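Local coordinates for beta-1,4-galactanase (Thielavia heterothallica, PDB 1HJS), which hydrolyses the beta-1,4-galactosidic linkages of type I arabinogalactans, as a family 53 glycoside hydrolase of clan GH-A, at residues 10-15 against 66-71; 33-38 against 324-329; 275-280 against 293-298. One frame throughout, in Å; residues are numbered along the deposited sequence.

Contact 1: 10-15 against 66-71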
loop_
_atom_site.group_PDB
_atom_site.type_symbol
_atom_site.label_atom_id
_atom_site.label_comp_id
_atom_site.label_asym_id
_atom_site.label_seq_id
_atom_site.Cartn_x
_atom_site.Cartn_y
_atom_site.Cartn_z
ATOM N N SER A 10 8.517 -1.119 -4.445
ATOM C CA SER A 10 8.379 -0.594 -5.804
ATOM C C SER A 10 9.620 0.022 -6.444
ATOM O O SER A 10 9.908 -0.236 -7.611
ATOM C CB SER A 10 7.241 0.430 -5.854
ATOM O OG SER A 10 6.033 -0.117 -5.353
ATOM N N SER A 11 10.348 0.831 -5.683
ATOM C CA SER A 11 11.540 1.509 -6.194
ATOM C C SER A 11 12.766 0.627 -6.425
ATOM O O SER A 11 13.799 1.127 -6.872
ATOM C CB SER A 11 11.949 2.611 -5.225
ATOM O OG SER A 11 12.442 2.032 -4.029
ATOM N N VAL A 12 12.669 -0.664 -6.120
ATOM C CA VAL A 12 13.820 -1.554 -6.271
ATOM C C VAL A 12 14.628 -1.406 -7.567
ATOM O O VAL A 12 15.835 -1.171 -7.510
ATOM C CB VAL A 12 13.420 -3.041 -6.078
ATOM C CG1 VAL A 12 12.378 -3.459 -7.105
ATOM C CG2 VAL A 12 14.672 -3.929 -6.173
ATOM N N VAL A 13 13.985 -1.536 -8.723
ATOM C CA VAL A 13 14.705 -1.418 -9.990
ATOM C C VAL A 13 15.202 0.007 -10.235
ATOM O O VAL A 13 16.271 0.212 -10.809
ATOM C CB VAL A 13 13.828 -1.892 -11.181
ATOM C CG1 VAL A 13 14.432 -1.431 -12.505
ATOM C CG2 VAL A 13 13.739 -3.414 -11.163
ATOM N N VAL A 14 14.429 0.995 -9.798
ATOM C CA VAL A 14 14.844 2.381 -9.969
ATOM C C VAL A 14 16.166 2.580 -9.227
ATOM O O VAL A 14 17.094 3.207 -9.741
ATOM C CB VAL A 14 13.784 3.362 -9.405
ATOM C CG1 VAL A 14 14.346 4.781 -9.367
ATOM C CG2 VAL A 14 12.536 3.331 -10.277
ATOM N N GLU A 15 16.249 2.030 -8.018
ATOM C CA GLU A 15 17.457 2.149 -7.207
ATOM C C GLU A 15 18.625 1.327 -7.743
ATOM O O GLU A 15 19.764 1.788 -7.733
ATOM C CB GLU A 15 17.162 1.751 -5.760
ATOM C CG GLU A 15 16.369 2.798 -4.992
ATOM C CD GLU A 15 17.179 4.055 -4.700
ATOM O OE1 GLU A 15 17.754 4.639 -5.643
ATOM O OE2 GLU A 15 17.236 4.463 -3.519
ATOM N N ALA A 66 7.784 -8.536 -10.066
ATOM C CA ALA A 66 6.872 -9.519 -9.479
ATOM C C ALA A 66 7.445 -10.923 -9.697
ATOM O O ALA A 66 7.346 -11.783 -8.822
ATOM C CB ALA A 66 5.489 -9.413 -10.108
ATOM N N LYS A 67 8.034 -11.154 -10.870
ATOM C CA LYS A 67 8.642 -12.449 -11.170
ATOM C C LYS A 67 9.786 -12.699 -10.193
ATOM O O LYS A 67 9.975 -13.815 -9.724
ATOM C CB LYS A 67 9.170 -12.480 -12.608
ATOM C CG LYS A 67 8.099 -12.610 -13.671
ATOM C CD LYS A 67 8.717 -12.460 -15.044
ATOM C CE LYS A 67 7.696 -12.671 -16.140
ATOM N NZ LYS A 67 8.287 -12.433 -17.495
ATOM N N ARG A 68 10.541 -11.649 -9.883
ATOM C CA ARG A 68 11.665 -11.766 -8.961
ATOM C C ARG A 68 11.161 -12.069 -7.559
ATOM O O ARG A 68 11.749 -12.880 -6.840
ATOM C CB ARG A 68 12.491 -10.474 -8.956
ATOM C CG ARG A 68 13.390 -10.321 -10.177
ATOM C CD ARG A 68 14.037 -8.940 -10.227
ATOM N NE ARG A 68 14.780 -8.627 -9.010
ATOM C CZ ARG A 68 15.424 -7.483 -8.802
ATOM N NH1 ARG A 68 15.420 -6.531 -9.734
ATOM N NH2 ARG A 68 16.070 -7.286 -7.660
ATOM N N ALA A 69 10.063 -11.421 -7.175
ATOM C CA ALA A 69 9.484 -11.640 -5.855
ATOM C C ALA A 69 9.028 -13.091 -5.754
ATOM O O ALA A 69 9.292 -13.775 -4.759
ATOM C CB ALA A 69 8.294 -10.692 -5.630
ATOM N N LYS A 70 8.331 -13.546 -6.792
ATOM C CA LYS A 70 7.837 -14.916 -6.852
ATOM C C LYS A 70 8.988 -15.919 -6.698
ATOM O O LYS A 70 8.863 -16.911 -5.977
ATOM C CB LYS A 70 7.120 -15.142 -8.191
ATOM C CG LYS A 70 6.594 -16.557 -8.405
ATOM C CD LYS A 70 5.937 -16.680 -9.774
ATOM C CE LYS A 70 5.416 -18.089 -10.020
ATOM N NZ LYS A 70 4.877 -18.232 -11.399
ATOM N N ALA A 71 10.104 -15.657 -7.373
ATOM C CA ALA A 71 11.264 -16.540 -7.307
ATOM C C ALA A 71 11.877 -16.563 -5.906
ATOM O O ALA A 71 12.588 -17.500 -5.541
ATOM C CB ALA A 71 12.310 -16.105 -8.329
#
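With chi1 at -77°, CG of Arg68 stands anti to its own carbonyl carbon, and after an extended chi2 the chain bends at chi3 (55°), which carries the guanidinium from helix 59-71 across to the first turn of helix 12-17. There each terminal nitrogen meets one valine. Val12 presents CG2, the methyl anti to its backbone N, 3.9 Å from Arg68 NH2. Its neighbour Val13 brings CG2 to 3.8 Å from Arg68 NH1, and both methyls come at the guanidinium obliquely. The nearest CA atoms, those of Val12 and Arg68, are 10.8 Å apart, the two segments bury 89 Å² in all, and no hydrogen bond crosses between them; the meeting is therefore a narrow one made by side-chain ends. In the (beta/alpha)8 barrel of this family, helix 59-71 belongs to the outer layer, with Ala66 and Ala69 packed on strand 43-48 and Ile65 touching Val12 and Val13, whereas helix 12-17 sits in the excursion that follows strand 4-8. The charge of the arginine is answered outside the two segments, since NH2 forms salt bridges with Glu16 and Glu33, carboxylates of the helices at 12-17 and 32-38.

Contact 2: 33-38 against 324-329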
loop_
_atom_site.group_PDB
_atom_site.type_symbol
_atom_site.label_atom_id
_atom_site.label_comp_id
_atom_site.label_asym_id
_atom_site.label_seq_id
_atom_site.Cartn_x
_atom_site.Cartn_y
_atom_site.Cartn_z
ATOM N N GLU A 33 15.115 -8.854 -2.895
ATOM C CA GLU A 33 14.028 -9.780 -2.594
ATOM C C GLU A 33 14.469 -10.906 -1.662
ATOM O O GLU A 33 13.699 -11.349 -0.807
ATOM C CB GLU A 33 13.427 -10.369 -3.886
ATOM C CG GLU A 33 14.413 -11.147 -4.761
ATOM C CD GLU A 33 15.075 -10.277 -5.816
ATOM O OE1 GLU A 33 15.408 -9.111 -5.514
ATOM O OE2 GLU A 33 15.275 -10.765 -6.951
ATOM N N ASN A 34 15.706 -11.370 -1.819
ATOM C CA ASN A 34 16.213 -12.441 -0.969
ATOM C C ASN A 34 16.523 -11.916 0.431
ATOM O O ASN A 34 16.359 -12.625 1.419
ATOM C CB ASN A 34 17.456 -13.071 -1.598
ATOM C CG ASN A 34 17.168 -13.667 -2.964
ATOM O OD1 ASN A 34 16.222 -14.437 -3.129
ATOM N ND2 ASN A 34 17.978 -13.312 -3.947
ATOM N N ILE A 35 16.979 -10.672 0.508
ATOM C CA ILE A 35 17.268 -10.059 1.800
ATOM C C ILE A 35 15.942 -9.925 2.553
ATOM O O ILE A 35 15.849 -10.262 3.730
ATOM C CB ILE A 35 17.892 -8.658 1.625
ATOM C CG1 ILE A 35 19.271 -8.785 0.969
ATOM C CG2 ILE A 35 18.006 -7.964 2.980
ATOM C CD1 ILE A 35 19.932 -7.458 0.646
ATOM N N LEU A 36 14.915 -9.439 1.860
ATOM C CA LEU A 36 13.599 -9.275 2.477
ATOM C C LEU A 36 13.056 -10.614 2.970
ATOM O O LEU A 36 12.587 -10.724 4.107
ATOM C CB LEU A 36 12.619 -8.656 1.478
ATOM C CG LEU A 36 12.934 -7.229 1.015
ATOM C CD1 LEU A 36 11.979 -6.830 -0.106
ATOM C CD2 LEU A 36 12.816 -6.266 2.202
ATOM N N ALA A 37 13.132 -11.633 2.119
ATOM C CA ALA A 37 12.646 -12.957 2.481
ATOM C C ALA A 37 13.392 -13.505 3.695
ATOM O O ALA A 37 12.787 -14.096 4.586
ATOM C CB ALA A 37 12.800 -13.915 1.298
ATOM N N ALA A 38 14.704 -13.297 3.727
ATOM C CA ALA A 38 15.525 -13.788 4.830
ATOM C C ALA A 38 15.163 -13.115 6.147
ATOM O O ALA A 38 15.375 -13.686 7.220
ATOM C CB ALA A 38 17.005 -13.568 4.521
ATOM N N SER A 324 19.526 -3.443 11.310
ATOM C CA SER A 324 19.070 -4.459 12.252
ATOM C C SER A 324 17.550 -4.506 12.407
ATOM O O SER A 324 16.990 -5.535 12.785
ATOM C CB SER A 324 19.706 -4.212 13.621
ATOM O OG SER A 324 19.328 -2.940 14.117
ATOM N N SER A 325 16.884 -3.395 12.120
ATOM C CA SER A 325 15.433 -3.335 12.261
ATOM C C SER A 325 14.662 -4.198 11.259
ATOM O O SER A 325 13.518 -4.567 11.508
ATOM C CB SER A 325 14.968 -1.884 12.141
ATOM O OG SER A 325 15.458 -1.310 10.941
ATOM N N LEU A 326 15.288 -4.533 10.135
ATOM C CA LEU A 326 14.616 -5.324 9.106
ATOM C C LEU A 326 14.175 -6.705 9.596
ATOM O O LEU A 326 13.222 -7.281 9.068
ATOM C CB LEU A 326 15.528 -5.470 7.876
ATOM C CG LEU A 326 14.837 -5.825 6.551
ATOM C CD1 LEU A 326 13.850 -4.728 6.155
ATOM C CD2 LEU A 326 15.878 -6.028 5.471
ATOM N N SER A 327 14.857 -7.236 10.607
ATOM C CA SER A 327 14.507 -8.553 11.130
ATOM C C SER A 327 13.193 -8.557 11.908
ATOM O O SER A 327 12.721 -9.614 12.325
ATOM C CB SER A 327 15.628 -9.084 12.030
ATOM O OG SER A 327 15.770 -8.275 13.186
ATOM N N VAL A 328 12.606 -7.380 12.104
ATOM C CA VAL A 328 11.350 -7.277 12.838
ATOM C C VAL A 328 10.265 -8.137 12.192
ATOM O O VAL A 328 9.380 -8.657 12.870
ATOM C CB VAL A 328 10.858 -5.805 12.909
ATOM C CG1 VAL A 328 10.443 -5.316 11.529
ATOM C CG2 VAL A 328 9.701 -5.689 13.896
ATOM N N PHE A 329 10.346 -8.303 10.877
ATOM C CA PHE A 329 9.355 -9.097 10.162
ATOM C C PHE A 329 9.389 -10.578 10.524
ATOM O O PHE A 329 8.511 -11.349 10.129
ATOM C CB PHE A 329 9.523 -8.881 8.661
ATOM C CG PHE A 329 9.235 -7.472 8.236
ATOM C CD1 PHE A 329 7.921 -7.002 8.195
ATOM C CD2 PHE A 329 10.271 -6.594 7.948
ATOM C CE1 PHE A 329 7.649 -5.675 7.873
ATOM C CE2 PHE A 329 10.012 -5.266 7.627
ATOM C CZ PHE A 329 8.694 -4.806 7.590
#
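Leu326 spreads its two methyls over helix 32-38, one against each of two consecutive residues. CD2 meets Ile35 CG2 at 3.8 Å, and CD1 lies 4.4 Å from Leu36 CD2, a looser approach. The side chains of Ile35 and Leu326 cross at about a right angle. The branch is aimed by a chi1 of -159°, which holds CG of Leu326 on the far side from its backbone N, while Ile35 offers the methyl that is itself anti to its N. All three touching residues are buried, the nearest CA atoms (Leu36 and Leu326) are 7.8 Å apart, and the contact is wholly apolar. In the barrel, helix 32-38 is the outer helix between the first strand, 4-8, and the second, 43-48; residues 324-329 form a 3-10 segment near the C-terminus, as the i to i+3 bond from Val328 N to Ser325 O (3.0 Å) attests. That segment links helix 32-38 to helix 270-285, the outer helices after the first and seventh strands, because Val328 also packs on Ile277 and Thr278, and Ser325 OG is hydrogen-bonded to Gln273. Deeper in, Leu36 and Phe329 both rest on Val7 of strand 4-8. Val328 CG1 lies 3.8 Å above one face of the Phe329 ring, offset toward its rim.

Contact 3: 275-280 against 293-298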
loop_
_atom_site.group_PDB
_atom_site.type_symbol
_atom_site.label_atom_id
_atom_site.label_comp_id
_atom_site.label_asym_id
_atom_site.label_seq_id
_atom_site.Cartn_x
_atom_site.Cartn_y
_atom_site.Cartn_z
ATOM N N THR A 275 10.334 -1.294 17.456
ATOM C CA THR A 275 9.298 -1.146 18.471
ATOM C C THR A 275 8.002 -0.646 17.848
ATOM O O THR A 275 6.934 -1.206 18.093
ATOM C CB THR A 275 9.728 -0.162 19.579
ATOM O OG1 THR A 275 10.860 -0.698 20.276
ATOM C CG2 THR A 275 8.585 0.070 20.563
ATOM N N PHE A 276 8.096 0.408 17.041
ATOM C CA PHE A 276 6.916 0.969 16.394
ATOM C C PHE A 276 6.247 -0.047 15.474
ATOM O O PHE A 276 5.038 -0.264 15.547
ATOM C CB PHE A 276 7.287 2.212 15.578
ATOM C CG PHE A 276 6.114 2.848 14.877
ATOM C CD1 PHE A 276 5.192 3.607 15.589
ATOM C CD2 PHE A 276 5.930 2.681 13.506
ATOM C CE1 PHE A 276 4.101 4.198 14.947
ATOM C CE2 PHE A 276 4.841 3.266 12.852
ATOM C CZ PHE A 276 3.926 4.024 13.572
ATOM N N ILE A 277 7.035 -0.656 14.593
ATOM C CA ILE A 277 6.499 -1.638 13.656
ATOM C C ILE A 277 5.833 -2.798 14.391
ATOM O O ILE A 277 4.740 -3.216 14.028
ATOM C CB ILE A 277 7.610 -2.186 12.730
ATOM C CG1 ILE A 277 8.156 -1.050 11.859
ATOM C CG2 ILE A 277 7.063 -3.315 11.857
ATOM C CD1 ILE A 277 9.373 -1.417 11.034
ATOM N N THR A 278 6.494 -3.311 15.425
ATOM C CA THR A 278 5.945 -4.423 16.196
ATOM C C THR A 278 4.639 -4.007 16.877
ATOM O O THR A 278 3.681 -4.783 16.933
ATOM C CB THR A 278 6.960 -4.910 17.256
ATOM O OG1 THR A 278 8.165 -5.347 16.602
ATOM C CG2 THR A 278 6.385 -6.069 18.055
ATOM N N ASN A 279 4.597 -2.780 17.386
ATOM C CA ASN A 279 3.392 -2.289 18.044
ATOM C C ASN A 279 2.239 -2.133 17.060
ATOM O O ASN A 279 1.113 -2.537 17.350
ATOM C CB ASN A 279 3.670 -0.959 18.751
ATOM C CG ASN A 279 4.474 -1.140 20.026
ATOM O OD1 ASN A 279 4.751 -2.268 20.445
ATOM N ND2 ASN A 279 4.844 -0.031 20.657
ATOM N N VAL A 280 2.509 -1.550 15.895
ATOM C CA VAL A 280 1.447 -1.384 14.901
ATOM C C VAL A 280 0.973 -2.762 14.445
ATOM O O VAL A 280 -0.222 -2.987 14.255
ATOM C CB VAL A 280 1.932 -0.580 13.669
ATOM C CG1 VAL A 280 0.838 -0.549 12.603
ATOM C CG2 VAL A 280 2.306 0.838 14.087
ATOM N N LEU A 293 0.401 -5.985 7.592
ATOM C CA LEU A 293 1.145 -4.755 7.823
ATOM C C LEU A 293 2.208 -4.654 6.743
ATOM O O LEU A 293 2.937 -5.616 6.492
ATOM C CB LEU A 293 1.811 -4.766 9.202
ATOM C CG LEU A 293 2.622 -3.517 9.583
ATOM C CD1 LEU A 293 2.806 -3.463 11.086
ATOM C CD2 LEU A 293 3.980 -3.538 8.889
ATOM N N PHE A 294 2.286 -3.495 6.098
ATOM C CA PHE A 294 3.285 -3.270 5.059
ATOM C C PHE A 294 4.061 -1.990 5.324
ATOM O O PHE A 294 3.469 -0.916 5.428
ATOM C CB PHE A 294 2.626 -3.163 3.684
ATOM C CG PHE A 294 2.036 -4.455 3.187
ATOM C CD1 PHE A 294 0.833 -4.929 3.700
ATOM C CD2 PHE A 294 2.690 -5.195 2.206
ATOM C CE1 PHE A 294 0.284 -6.134 3.241
ATOM C CE2 PHE A 294 2.154 -6.401 1.738
ATOM C CZ PHE A 294 0.948 -6.870 2.258
ATOM N N TYR A 295 5.380 -2.104 5.430
ATOM C CA TYR A 295 6.230 -0.936 5.650
ATOM C C TYR A 295 6.436 -0.303 4.277
ATOM O O TYR A 295 6.679 -1.016 3.304
ATOM C CB TYR A 295 7.586 -1.351 6.224
ATOM C CG TYR A 295 8.361 -0.185 6.794
ATOM C CD1 TYR A 295 8.194 0.201 8.123
ATOM C CD2 TYR A 295 9.215 0.568 5.993
ATOM C CE1 TYR A 295 8.858 1.309 8.642
ATOM C CE2 TYR A 295 9.890 1.687 6.503
ATOM C CZ TYR A 295 9.702 2.048 7.826
ATOM O OH TYR A 295 10.339 3.149 8.337
ATOM N N TRP A 296 6.358 1.019 4.178
ATOM C CA TRP A 296 6.510 1.646 2.869
ATOM C C TRP A 296 7.924 2.041 2.456
ATOM O O TRP A 296 8.566 2.869 3.110
ATOM C CB TRP A 296 5.606 2.880 2.756
ATOM C CG TRP A 296 5.431 3.342 1.335
ATOM C CD1 TRP A 296 4.791 2.673 0.331
ATOM C CD2 TRP A 296 5.926 4.556 0.753
ATOM N NE1 TRP A 296 4.857 3.391 -0.839
ATOM C CE2 TRP A 296 5.548 4.552 -0.608
ATOM C CE3 TRP A 296 6.654 5.648 1.250
ATOM C CZ2 TRP A 296 5.874 5.600 -1.483
ATOM C CZ3 TRP A 296 6.981 6.687 0.382
ATOM C CH2 TRP A 296 6.591 6.655 -0.970
ATOM N N GLU A 297 8.395 1.434 1.366
ATOM C CA GLU A 297 9.705 1.734 0.783
ATOM C C GLU A 297 10.905 1.764 1.733
ATOM O O GLU A 297 11.638 2.755 1.804
ATOM C CB GLU A 297 9.605 3.061 0.028
ATOM C CG GLU A 297 8.733 2.982 -1.219
ATOM C CD GLU A 297 9.453 2.318 -2.387
ATOM O OE1 GLU A 297 10.568 1.793 -2.184
ATOM O OE2 GLU A 297 8.903 2.319 -3.505
ATOM N N PRO A 298 11.155 0.655 2.441
ATOM C CA PRO A 298 12.280 0.596 3.378
ATOM C C PRO A 298 13.666 0.718 2.739
ATOM O O PRO A 298 14.624 1.115 3.408
ATOM C CB PRO A 298 12.087 -0.756 4.053
ATOM C CG PRO A 298 11.540 -1.591 2.937
ATOM C CD PRO A 298 10.510 -0.665 2.310
#
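The ring of Tyr295 is met obliquely by the end of Ile277, whose CD1 comes to 3.5 Å from Tyr295 CD1; the two side chains cross at about a right angle. At the far end of that ring, the OH is hydrogen-bonded to Asn313 O and Trp248 N; two bonds from the loops after the last two strands thus hold the phenol oxygen. Phe276 takes Val280 CG2 on one face, 3.6 Å above the plane and toward the rim, and the centre of one Trp296 face is covered by Glu297 CG. Two residues before Tyr295 on the strand, Leu293 sets CD1 against two groups of the helix: it lies 3.5 Å from Ile277 O and 3.8 Å from Val280 CG1. The extended first torsion of Leu293 (chi1 -179°) sends its branch there, while CD2 sits 4.3 Å from Ile277 CG2. With an alanine in place of Ile277, the methyl against the Tyr295 ring and the one near Leu293 CD2 are gone, which would probably open a gap between helix and strand there. Alternation along the strand sorts the residues: Leu293 and Tyr295 serve the helix, whereas Phe294 meets Tyr77 edge-to-face and touches Tyr4, Thr43 and Arg45 on other barrel strands. The side chain of Tyr295 is about 8 Å from that of Glu245, probably the catalytic nucleophile, as in a near-identical enzyme. Helix 270-285 and strand 290-296, their local axes 9.8 Å apart and inclined at 149°, run roughly antiparallel, as expected of an outer helix packed on the strand that follows it in a (beta/alpha)8 barrel.

In the fold
Contacts 2 and 3 are buried and apolar, while contact 1, only partly buried, sets a charged group against two valines. Contact 3 is the one that pairs a helix with a barrel strand, and its centre is nearest that of the chain, at about 12 Å against 15 and 18 Å for contacts 1 and 2. No helix or strand is shared by two contacts, so side chains couple them. The arginine's second carboxylate lies in contact 2's helix. Phe329 CZ packs 3.9 Å from Tyr295 CB, so contact 2 continues into contact 3. Between contacts 1 and 3, Ser11 OG and Glu297 OE1 make a probable hydrogen bond at 2.6 Å.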